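Local coordinates for DNA helicase assembly protein (Enterobacteria phage T4, PDB 1C1K), which loads the replicative helicase onto replication-fork DNA covered by single-stranded DNA-binding protein during phage replication, recombination and repair, at residues 9-14 with 67-72; 21-26 with 73-78; 115-120 with 210-215. All coordinates share one frame; numbering follows the deposited sequence.

Overall arrangement
From the N terminus, strand 2-4 leads into the loop that holds residues 9-14. Contact 1 closes when this loop meets the start of helix 68-81, 53 residues later. Helix 16-30 follows the loop and packs on the following turns of helix 68-81 in contact 2. The two closures cross, because their segments alternate along the chain. They also touch: Leu22 of contact 2 packs on Leu68 and Leu71 of contact 1. Contact 3 opens later and joins helix 109-126 to the C-terminal helix 201-216. Its centre lies about 32 Å from that of contact 2, across the chain's centre. The protein is an alpha-helical two-domain fold.

Contact 1 of 3, residues 9-14 with 67-72; sequences GGERYI and KLKELA
Glu11 reaches across to Lys67 and Lys69 and joins them in a salt-bridge network over the N-terminal end of helix 68-81, where Lys67 is the N-cap residue. The loop 9-14 makes a type I beta turn from Gly9 to Arg12 here. A turn about the Glu11 CB-CG bond (chi2 -58°) folds the carboxylate back toward the helix. Its OE2 offers the syn lone pair to Lys69 NZ at 2.6 Å. Its OE1 is met from above the carboxylate plane by Lys67 NZ at 3.1 Å. Lys67 NZ also donates to the backbone Glu11 O, so one ammonium group grips both ends of the residue. A water joins Glu11 OE1 to Lys69 NZ.

The Lys67 chain crosses the Tyr13 side chain at a slant, with CG 3.4 Å from Tyr13 OH. A second water links Tyr13 OH to Glu70 OE1, and that carboxylate oxygen takes the Lys67 backbone N-H on its anti lone pair. Two loop carbonyls meet the first N-H groups of the helix. Gly10 O accepts from Lys69 N at 2.8 Å, and Arg12 O accepts from Leu68 N at 2.7 Å.

Ile14 and Leu71 reach toward each other tip to tip, with Ile14 CD1 3.9 Å from Leu71 CD1, and helix 16-30 adds Val19 to both. Arg12 lies alongside Leu68, pointing the same way. Its NH2 comes nearest Leu68 CD2, with the guanidinium oblique to that methyl. The guanidinium is tied back to its own loop: NH2 bonds to Ala8 O, and NE donates to Gly9 O at 2.9 Å.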
loop_
_atom_site.group_PDB
_atom_site.type_symbol
_atom_site.label_atom_id
_atom_site.label_comp_id
_atom_site.label_asym_id
_atom_site.label_seq_id
_atom_site.Cartn_x
_atom_site.Cartn_y
_atom_site.Cartn_z
ATOM N N GLY A 9 8.744 12.081 -15.274
ATOM C CA GLY A 9 8.030 13.213 -15.850
ATOM C C GLY A 9 6.669 13.438 -15.216
ATOM O O GLY A 9 5.672 13.648 -15.911
ATOM N N GLY A 10 6.643 13.415 -13.888
ATOM C CA GLY A 10 5.409 13.579 -13.142
ATOM C C GLY A 10 4.656 14.884 -13.266
ATOM O O GLY A 10 3.487 14.933 -12.913
ATOM N N GLU A 11 5.301 15.941 -13.754
ATOM C CA GLU A 11 4.621 17.228 -13.893
ATOM C C GLU A 11 3.790 17.316 -15.169
ATOM O O GLU A 11 3.028 18.265 -15.355
ATOM C CB GLU A 11 5.636 18.373 -13.888
ATOM C CG GLU A 11 6.377 18.540 -12.572
ATOM C CD GLU A 11 5.444 18.768 -11.404
ATOM O OE1 GLU A 11 4.608 19.696 -11.478
ATOM O OE2 GLU A 11 5.549 18.018 -10.412
ATOM N N ARG A 12 3.936 16.319 -16.034
ATOM C CA ARG A 12 3.232 16.284 -17.315
ATOM C C ARG A 12 1.725 16.080 -17.267
ATOM O O ARG A 12 1.191 15.425 -16.373
ATOM C CB ARG A 12 3.770 15.148 -18.192
ATOM C CG ARG A 12 5.175 15.290 -18.704
ATOM C CD ARG A 12 5.529 14.053 -19.528
ATOM N NE ARG A 12 5.754 12.878 -18.684
ATOM C CZ ARG A 12 5.549 11.618 -19.064
ATOM N NH1 ARG A 12 5.105 11.343 -20.283
ATOM N NH2 ARG A 12 5.806 10.627 -18.227
ATOM N N TYR A 13 1.048 16.636 -18.267
ATOM C CA TYR A 13 -0.382 16.432 -18.421
ATOM C C TYR A 13 -0.464 15.444 -19.585
ATOM O O TYR A 13 0.330 15.519 -20.536
ATOM C CB TYR A 13 -1.096 17.738 -18.757
ATOM C CG TYR A 13 -1.206 18.641 -17.548
ATOM C CD1 TYR A 13 -0.308 19.689 -17.360
ATOM C CD2 TYR A 13 -2.164 18.405 -16.553
ATOM C CE1 TYR A 13 -0.348 20.482 -16.211
ATOM C CE2 TYR A 13 -2.211 19.196 -15.396
ATOM C CZ TYR A 13 -1.297 20.228 -15.237
ATOM O OH TYR A 13 -1.318 21.007 -14.103
ATOM N N ILE A 14 -1.400 14.506 -19.493
ATOM C CA ILE A 14 -1.572 13.478 -20.514
ATOM C C ILE A 14 -3.037 13.385 -20.937
ATOM O O ILE A 14 -3.894 14.028 -20.334
ATOM C CB ILE A 14 -1.070 12.113 -19.976
ATOM C CG1 ILE A 14 -1.897 11.677 -18.760
ATOM C CG2 ILE A 14 0.399 12.241 -19.576
ATOM C CD1 ILE A 14 -1.483 10.333 -18.183
ATOM N N LYS A 67 -1.982 16.301 -13.035
ATOM C CA LYS A 67 -0.675 16.006 -13.601
ATOM C C LYS A 67 -0.418 14.521 -13.389
ATOM O O LYS A 67 -1.068 13.885 -12.559
ATOM C CB LYS A 67 0.420 16.807 -12.898
ATOM C CG LYS A 67 0.157 18.293 -12.790
ATOM C CD LYS A 67 1.119 18.932 -11.794
ATOM C CE LYS A 67 1.445 20.359 -12.184
ATOM N NZ LYS A 67 2.269 20.414 -13.431
ATOM N N LEU A 68 0.531 13.971 -14.137
ATOM C CA LEU A 68 0.861 12.555 -14.036
ATOM C C LEU A 68 1.126 12.092 -12.601
ATOM O O LEU A 68 0.619 11.050 -12.182
ATOM C CB LEU A 68 2.076 12.243 -14.915
ATOM C CG LEU A 68 2.621 10.810 -14.862
ATOM C CD1 LEU A 68 1.514 9.814 -15.193
ATOM C CD2 LEU A 68 3.783 10.663 -15.843
ATOM N N LYS A 69 1.916 12.856 -11.852
ATOM C CA LYS A 69 2.223 12.481 -10.472
ATOM C C LYS A 69 0.950 12.402 -9.622
ATOM O O LYS A 69 0.793 11.492 -8.799
ATOM C CB LYS A 69 3.216 13.477 -9.856
ATOM C CG LYS A 69 2.705 14.904 -9.774
ATOM C CD LYS A 69 3.758 15.839 -9.184
ATOM C CE LYS A 69 3.118 17.108 -8.644
ATOM N NZ LYS A 69 4.138 18.108 -8.213
ATOM N N GLU A 70 0.037 13.347 -9.829
ATOM C CA GLU A 70 -1.216 13.354 -9.081
ATOM C C GLU A 70 -2.083 12.158 -9.500
ATOM O O GLU A 70 -2.703 11.496 -8.659
ATOM C CB GLU A 70 -1.963 14.668 -9.329
ATOM C CG GLU A 70 -1.183 15.905 -8.873
ATOM C CD GLU A 70 -1.854 17.219 -9.251
ATOM O OE1 GLU A 70 -2.185 17.420 -10.442
ATOM O OE2 GLU A 70 -2.043 18.065 -8.349
ATOM N N LEU A 71 -2.121 11.878 -10.800
ATOM C CA LEU A 71 -2.905 10.758 -11.310
ATOM C C LEU A 71 -2.379 9.455 -10.708
ATOM O O LEU A 71 -3.152 8.610 -10.267
ATOM C CB LEU A 71 -2.818 10.705 -12.840
ATOM C CG LEU A 71 -3.517 11.854 -13.580
ATOM C CD1 LEU A 71 -3.012 11.939 -15.021
ATOM C CD2 LEU A 71 -5.026 11.638 -13.548
ATOM N N ALA A 72 -1.059 9.297 -10.686
ATOM C CA ALA A 72 -0.453 8.094 -10.119
ATOM C C ALA A 72 -0.867 7.921 -8.657
ATOM O O ALA A 72 -1.237 6.821 -8.233
ATOM C CB ALA A 72 1.064 8.180 -10.219
HETATM O O HOH W 1 3.651 20.880 -9.164
HETATM O O HOH W 2 -2.830 19.731 -11.863
#

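Contact 2 of 3, residues 21-26 with 73-78; sequences KLYLMI and LIFISN
A helix-helix interface in the N-terminal part of the protein brings Phe75 of helix 68-81 against Leu22, Tyr23 and Ile26 of helix 16-30. Phe75 is the centre of the contact. Its CB points toward the other helix, and CG lies anti to its carbonyl carbon. This carries the ring onto the backbone and CB of Tyr23. Tyr23 CB sits over the middle of one ring face, 3.6 Å from the Phe75 centroid and only 12° off the ring normal. That is a CH-pi contact. The Tyr23 side chain then turns away from helix 68-81, though its CD1 still lies near Phe75 CD2. The two rings are inclined at 55°, with centroids 5.4 Å apart, an oblique pair. Tyr23 also touches Ile90 in a loop.

The two helices run in roughly the same direction, with an angle of 29° between the short segments and 9.7 Å between their axes. The packing is between neighbouring helices of the alpha-helical fold. All five touching residues are buried.

Two aliphatic side chains meet the edge of the Phe75 ring, near its plane. Leu22 comes in obliquely and sets CD2 3.9 Å from Phe75 CD1. Ile26 crosses at about a right angle, and its CD1 lies 3.8 Å from Phe75 CB. The two branches of Ile26 divide the work. While CD1 serves Phe75, CG2 packs on Ile76 CG1 at 4.1 Å. Ile76 in turn touches Tyr193 and Ile196 of helix 181-196. On helix 68-81, Asn78 ND2 donates almost straight to Ile74 O at 2.8 Å; it also bonds to Ala95 O, at the start of helix 95-107.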
loop_
_atom_site.group_PDB
_atom_site.type_symbol
_atom_site.label_atom_id
_atom_site.label_comp_id
_atom_site.label_asym_id
_atom_site.label_seq_id
_atom_site.Cartn_x
_atom_site.Cartn_y
_atom_site.Cartn_z
ATOM N N LYS A 21 -4.658 3.978 -19.301
ATOM C CA LYS A 21 -3.520 3.059 -19.347
ATOM C C LYS A 21 -2.774 3.063 -18.019
ATOM O O LYS A 21 -2.347 2.009 -17.531
ATOM C CB LYS A 21 -2.560 3.459 -20.467
ATOM C CG LYS A 21 -3.108 3.203 -21.864
ATOM C CD LYS A 21 -2.052 3.446 -22.923
ATOM C CE LYS A 21 -2.621 3.222 -24.312
ATOM N NZ LYS A 21 -1.772 3.847 -25.370
ATOM N N LEU A 22 -2.603 4.249 -17.442
ATOM C CA LEU A 22 -1.916 4.366 -16.158
ATOM C C LEU A 22 -2.705 3.613 -15.079
ATOM O O LEU A 22 -2.134 2.863 -14.289
ATOM C CB LEU A 22 -1.765 5.839 -15.766
ATOM C CG LEU A 22 -1.066 6.106 -14.426
ATOM C CD1 LEU A 22 0.430 5.819 -14.552
ATOM C CD2 LEU A 22 -1.294 7.561 -14.005
ATOM N N TYR A 23 -4.016 3.816 -15.048
ATOM C CA TYR A 23 -4.857 3.138 -14.074
ATOM C C TYR A 23 -4.747 1.622 -14.224
ATOM O O TYR A 23 -4.555 0.905 -13.240
ATOM C CB TYR A 23 -6.320 3.554 -14.248
ATOM C CG TYR A 23 -7.302 2.557 -13.671
ATOM C CD1 TYR A 23 -7.380 2.339 -12.296
ATOM C CD2 TYR A 23 -8.145 1.823 -14.499
ATOM C CE1 TYR A 23 -8.279 1.410 -11.764
ATOM C CE2 TYR A 23 -9.042 0.895 -13.979
ATOM C CZ TYR A 23 -9.102 0.695 -12.614
ATOM O OH TYR A 23 -9.986 -0.230 -12.102
ATOM N N LEU A 24 -4.872 1.139 -15.459
ATOM C CA LEU A 24 -4.811 -0.295 -15.728
ATOM C C LEU A 24 -3.481 -0.914 -15.326
ATOM O O LEU A 24 -3.449 -2.006 -14.762
ATOM C CB LEU A 24 -5.085 -0.583 -17.212
ATOM C CG LEU A 24 -5.537 -2.021 -17.505
ATOM C CD1 LEU A 24 -6.854 -2.306 -16.806
ATOM C CD2 LEU A 24 -5.701 -2.220 -19.006
ATOM N N MET A 25 -2.382 -0.230 -15.616
ATOM C CA MET A 25 -1.078 -0.760 -15.255
ATOM C C MET A 25 -0.921 -0.819 -13.738
ATOM O O MET A 25 -0.382 -1.785 -13.217
ATOM C CB MET A 25 0.038 0.075 -15.889
ATOM C CG MET A 25 0.329 1.411 -15.230
ATOM S SD MET A 25 1.827 2.163 -15.928
ATOM C CE MET A 25 2.779 0.723 -16.294
ATOM N N ILE A 26 -1.403 0.196 -13.026
ATOM C CA ILE A 26 -1.292 0.195 -11.570
ATOM C C ILE A 26 -2.238 -0.846 -10.974
ATOM O O ILE A 26 -1.908 -1.507 -9.990
ATOM C CB ILE A 26 -1.585 1.606 -10.986
ATOM C CG1 ILE A 26 -0.479 2.568 -11.433
ATOM C CG2 ILE A 26 -1.648 1.551 -9.440
ATOM C CD1 ILE A 26 -0.767 4.042 -11.161
ATOM N N LEU A 73 -0.800 9.006 -7.891
ATOM C CA LEU A 73 -1.162 8.977 -6.472
ATOM C C LEU A 73 -2.637 8.646 -6.271
ATOM O O LEU A 73 -2.991 7.912 -5.349
ATOM C CB LEU A 73 -0.833 10.321 -5.816
ATOM C CG LEU A 73 0.659 10.612 -5.620
ATOM C CD1 LEU A 73 0.839 11.932 -4.883
ATOM C CD2 LEU A 73 1.296 9.487 -4.840
ATOM N N ILE A 74 -3.496 9.195 -7.129
ATOM C CA ILE A 74 -4.926 8.926 -7.043
ATOM C C ILE A 74 -5.141 7.416 -7.197
ATOM O O ILE A 74 -5.839 6.790 -6.402
ATOM C CB ILE A 74 -5.707 9.654 -8.172
ATOM C CG1 ILE A 74 -5.848 11.142 -7.846
ATOM C CG2 ILE A 74 -7.096 9.035 -8.343
ATOM C CD1 ILE A 74 -6.212 12.001 -9.062
ATOM N N PHE A 75 -4.532 6.824 -8.221
ATOM C CA PHE A 75 -4.709 5.398 -8.449
ATOM C C PHE A 75 -4.032 4.528 -7.405
ATOM O O PHE A 75 -4.629 3.553 -6.950
ATOM C CB PHE A 75 -4.239 5.029 -9.856
ATOM C CG PHE A 75 -5.053 5.679 -10.945
ATOM C CD1 PHE A 75 -4.437 6.192 -12.080
ATOM C CD2 PHE A 75 -6.437 5.814 -10.815
ATOM C CE1 PHE A 75 -5.182 6.835 -13.070
ATOM C CE2 PHE A 75 -7.193 6.454 -11.798
ATOM C CZ PHE A 75 -6.561 6.968 -12.931
ATOM N N ILE A 76 -2.809 4.877 -7.013
ATOM C CA ILE A 76 -2.089 4.094 -6.013
ATOM C C ILE A 76 -2.818 4.115 -4.669
ATOM O O ILE A 76 -3.108 3.062 -4.100
ATOM C CB ILE A 76 -0.644 4.616 -5.812
ATOM C CG1 ILE A 76 0.183 4.362 -7.072
ATOM C CG2 ILE A 76 0.017 3.902 -4.632
ATOM C CD1 ILE A 76 1.482 5.154 -7.120
ATOM N N SER A 77 -3.118 5.307 -4.163
ATOM C CA SER A 77 -3.806 5.415 -2.877
ATOM C C SER A 77 -5.086 4.591 -2.854
ATOM O O SER A 77 -5.335 3.851 -1.900
ATOM C CB SER A 77 -4.123 6.879 -2.553
ATOM O OG SER A 77 -5.089 7.411 -3.439
ATOM N N ASN A 78 -5.892 4.700 -3.908
ATOM C CA ASN A 78 -7.146 3.957 -3.984
ATOM C C ASN A 78 -6.965 2.450 -4.100
ATOM O O ASN A 78 -7.599 1.683 -3.377
ATOM C CB ASN A 78 -7.983 4.437 -5.171
ATOM C CG ASN A 78 -8.834 5.636 -4.830
ATOM O OD1 ASN A 78 -9.949 5.498 -4.319
ATOM N ND2 ASN A 78 -8.314 6.827 -5.105
#

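Contact 3 of 3, residues 115-120 with 210-215; sequences EDIRNI and ETVKSC
The helical segments 115-120 and 210-215 cross at -47°, with their axes 9.3 Å apart at the closest point. The nearest CA atoms are those of Arg118 and Cys215. Ile117 points toward the other helix and meets Thr211 methyl to methyl, with Ile117 CG2 3.5 Å from Thr211 CG2. The same Ile117 branch also packs on Val212 CG2 at 3.9 Å. Thr211 has its CG2 anti to the backbone N, which turns the methyl to this interface. Its hydroxyl OG1 bonds to Val207 O, one turn back on its own helix.

This packing joins helix 109-126 to the C-terminal helix 201-216 in the alpha-helical C-terminal part of the protein. Phe132 from a loop also touches Val212, and Tyr121 and Tyr122 of helix 109-126 touch Cys215.

Arg118 brings its aliphatic part into the contact. Its CG lies 3.6 Å from Cys215 SG, and it also meets Thr211 CG2, where the two side chains cross at about a right angle. The chain runs extended from CG to NE. A water lies between Arg118 NE and Ser214 OG, but it sits improbably close to NE, so that link is doubtful. Ser214 OG donates to Thr211 O at 2.8 Å.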
loop_
_atom_site.group_PDB
_atom_site.type_symbol
_atom_site.label_atom_id
_atom_site.label_comp_id
_atom_site.label_asym_id
_atom_site.label_seq_id
_atom_site.Cartn_x
_atom_site.Cartn_y
_atom_site.Cartn_z
ATOM N N GLU A 115 3.091 6.677 15.728
ATOM C CA GLU A 115 1.811 6.454 16.392
ATOM C C GLU A 115 1.471 4.962 16.388
ATOM O O GLU A 115 1.121 4.379 17.423
ATOM C CB GLU A 115 0.712 7.237 15.667
ATOM C CG GLU A 115 -0.676 7.057 16.244
ATOM C CD GLU A 115 -1.743 7.734 15.404
ATOM O OE1 GLU A 115 -1.416 8.242 14.309
ATOM O OE2 GLU A 115 -2.909 7.758 15.843
ATOM N N ASP A 116 1.583 4.345 15.214
ATOM C CA ASP A 116 1.281 2.927 15.063
ATOM C C ASP A 116 2.183 2.063 15.943
ATOM O O ASP A 116 1.706 1.114 16.566
ATOM C CB ASP A 116 1.417 2.514 13.595
ATOM C CG ASP A 116 0.264 3.018 12.740
ATOM O OD1 ASP A 116 0.322 2.844 11.502
ATOM O OD2 ASP A 116 -0.705 3.582 13.300
ATOM N N ILE A 117 3.472 2.390 16.004
ATOM C CA ILE A 117 4.403 1.623 16.828
ATOM C C ILE A 117 3.967 1.667 18.291
ATOM O O ILE A 117 3.910 0.637 18.956
ATOM C CB ILE A 117 5.846 2.158 16.700
ATOM C CG1 ILE A 117 6.400 1.829 15.308
ATOM C CG2 ILE A 117 6.743 1.525 17.755
ATOM C CD1 ILE A 117 7.559 2.709 14.888
ATOM N N ARG A 118 3.655 2.861 18.793
ATOM C CA ARG A 118 3.209 2.984 20.180
ATOM C C ARG A 118 1.974 2.127 20.399
ATOM O O ARG A 118 1.881 1.406 21.388
ATOM C CB ARG A 118 2.879 4.441 20.527
ATOM C CG ARG A 118 4.081 5.341 20.599
ATOM C CD ARG A 118 3.693 6.788 20.914
ATOM N NE ARG A 118 4.740 7.711 20.487
ATOM C CZ ARG A 118 4.601 8.623 19.528
ATOM N NH1 ARG A 118 3.448 8.753 18.878
ATOM N NH2 ARG A 118 5.631 9.393 19.206
ATOM N N ASN A 119 1.018 2.196 19.477
ATOM C CA ASN A 119 -0.197 1.413 19.625
ATOM C C ASN A 119 0.084 -0.088 19.573
ATOM O O ASN A 119 -0.571 -0.869 20.267
ATOM C CB ASN A 119 -1.214 1.812 18.554
ATOM C CG ASN A 119 -1.840 3.165 18.830
ATOM O OD1 ASN A 119 -2.444 3.781 17.954
ATOM N ND2 ASN A 119 -1.695 3.635 20.060
ATOM N N ILE A 120 1.052 -0.498 18.760
ATOM C CA ILE A 120 1.384 -1.920 18.677
ATOM C C ILE A 120 1.974 -2.352 20.012
ATOM O O ILE A 120 1.659 -3.433 20.515
ATOM C CB ILE A 120 2.426 -2.217 17.574
ATOM C CG1 ILE A 120 1.830 -1.929 16.194
ATOM C CG2 ILE A 120 2.858 -3.684 17.646
ATOM C CD1 ILE A 120 2.877 -1.832 15.110
ATOM N N GLU A 210 13.737 3.723 18.852
ATOM C CA GLU A 210 13.565 4.926 19.653
ATOM C C GLU A 210 12.139 5.049 20.193
ATOM O O GLU A 210 11.930 5.448 21.341
ATOM C CB GLU A 210 13.905 6.160 18.812
ATOM C CG GLU A 210 14.564 7.290 19.588
ATOM C CD GLU A 210 15.902 6.887 20.184
ATOM O OE1 GLU A 210 15.982 6.752 21.423
ATOM O OE2 GLU A 210 16.872 6.704 19.414
ATOM N N THR A 211 11.156 4.701 19.368
ATOM C CA THR A 211 9.762 4.800 19.776
ATOM C C THR A 211 9.424 3.783 20.863
ATOM O O THR A 211 8.738 4.102 21.838
ATOM C CB THR A 211 8.818 4.609 18.567
ATOM O OG1 THR A 211 9.111 5.599 17.575
ATOM C CG2 THR A 211 7.355 4.761 18.990
ATOM N N VAL A 212 9.905 2.555 20.703
ATOM C CA VAL A 212 9.638 1.528 21.699
ATOM C C VAL A 212 10.319 1.920 23.014
ATOM O O VAL A 212 9.754 1.752 24.094
ATOM C CB VAL A 212 10.163 0.145 21.222
ATOM C CG1 VAL A 212 10.141 -0.858 22.366
ATOM C CG2 VAL A 212 9.305 -0.357 20.066
ATOM N N LYS A 213 11.531 2.455 22.918
ATOM C CA LYS A 213 12.263 2.857 24.113
ATOM C C LYS A 213 11.493 3.901 24.902
ATOM O O LYS A 213 11.461 3.852 26.131
ATOM C CB LYS A 213 13.633 3.417 23.738
ATOM C CG LYS A 213 14.453 3.853 24.931
ATOM C CD LYS A 213 15.785 4.410 24.485
ATOM C CE LYS A 213 16.259 5.502 25.423
ATOM N NZ LYS A 213 17.670 5.847 25.120
ATOM N N SER A 214 10.871 4.843 24.194
ATOM C CA SER A 214 10.098 5.894 24.845
ATOM C C SER A 214 8.806 5.350 25.456
ATOM O O SER A 214 8.212 5.989 26.323
ATOM C CB SER A 214 9.788 7.026 23.851
ATOM O OG SER A 214 8.807 6.645 22.903
ATOM N N CYS A 215 8.372 4.175 25.008
ATOM C CA CYS A 215 7.163 3.546 25.543
ATOM C C CYS A 215 7.508 2.733 26.780
ATOM O O CYS A 215 6.689 2.580 27.688
ATOM C CB CYS A 215 6.547 2.594 24.521
ATOM S SG CYS A 215 5.713 3.383 23.146
HETATM O O HOH W 3 6.905 7.873 21.703
#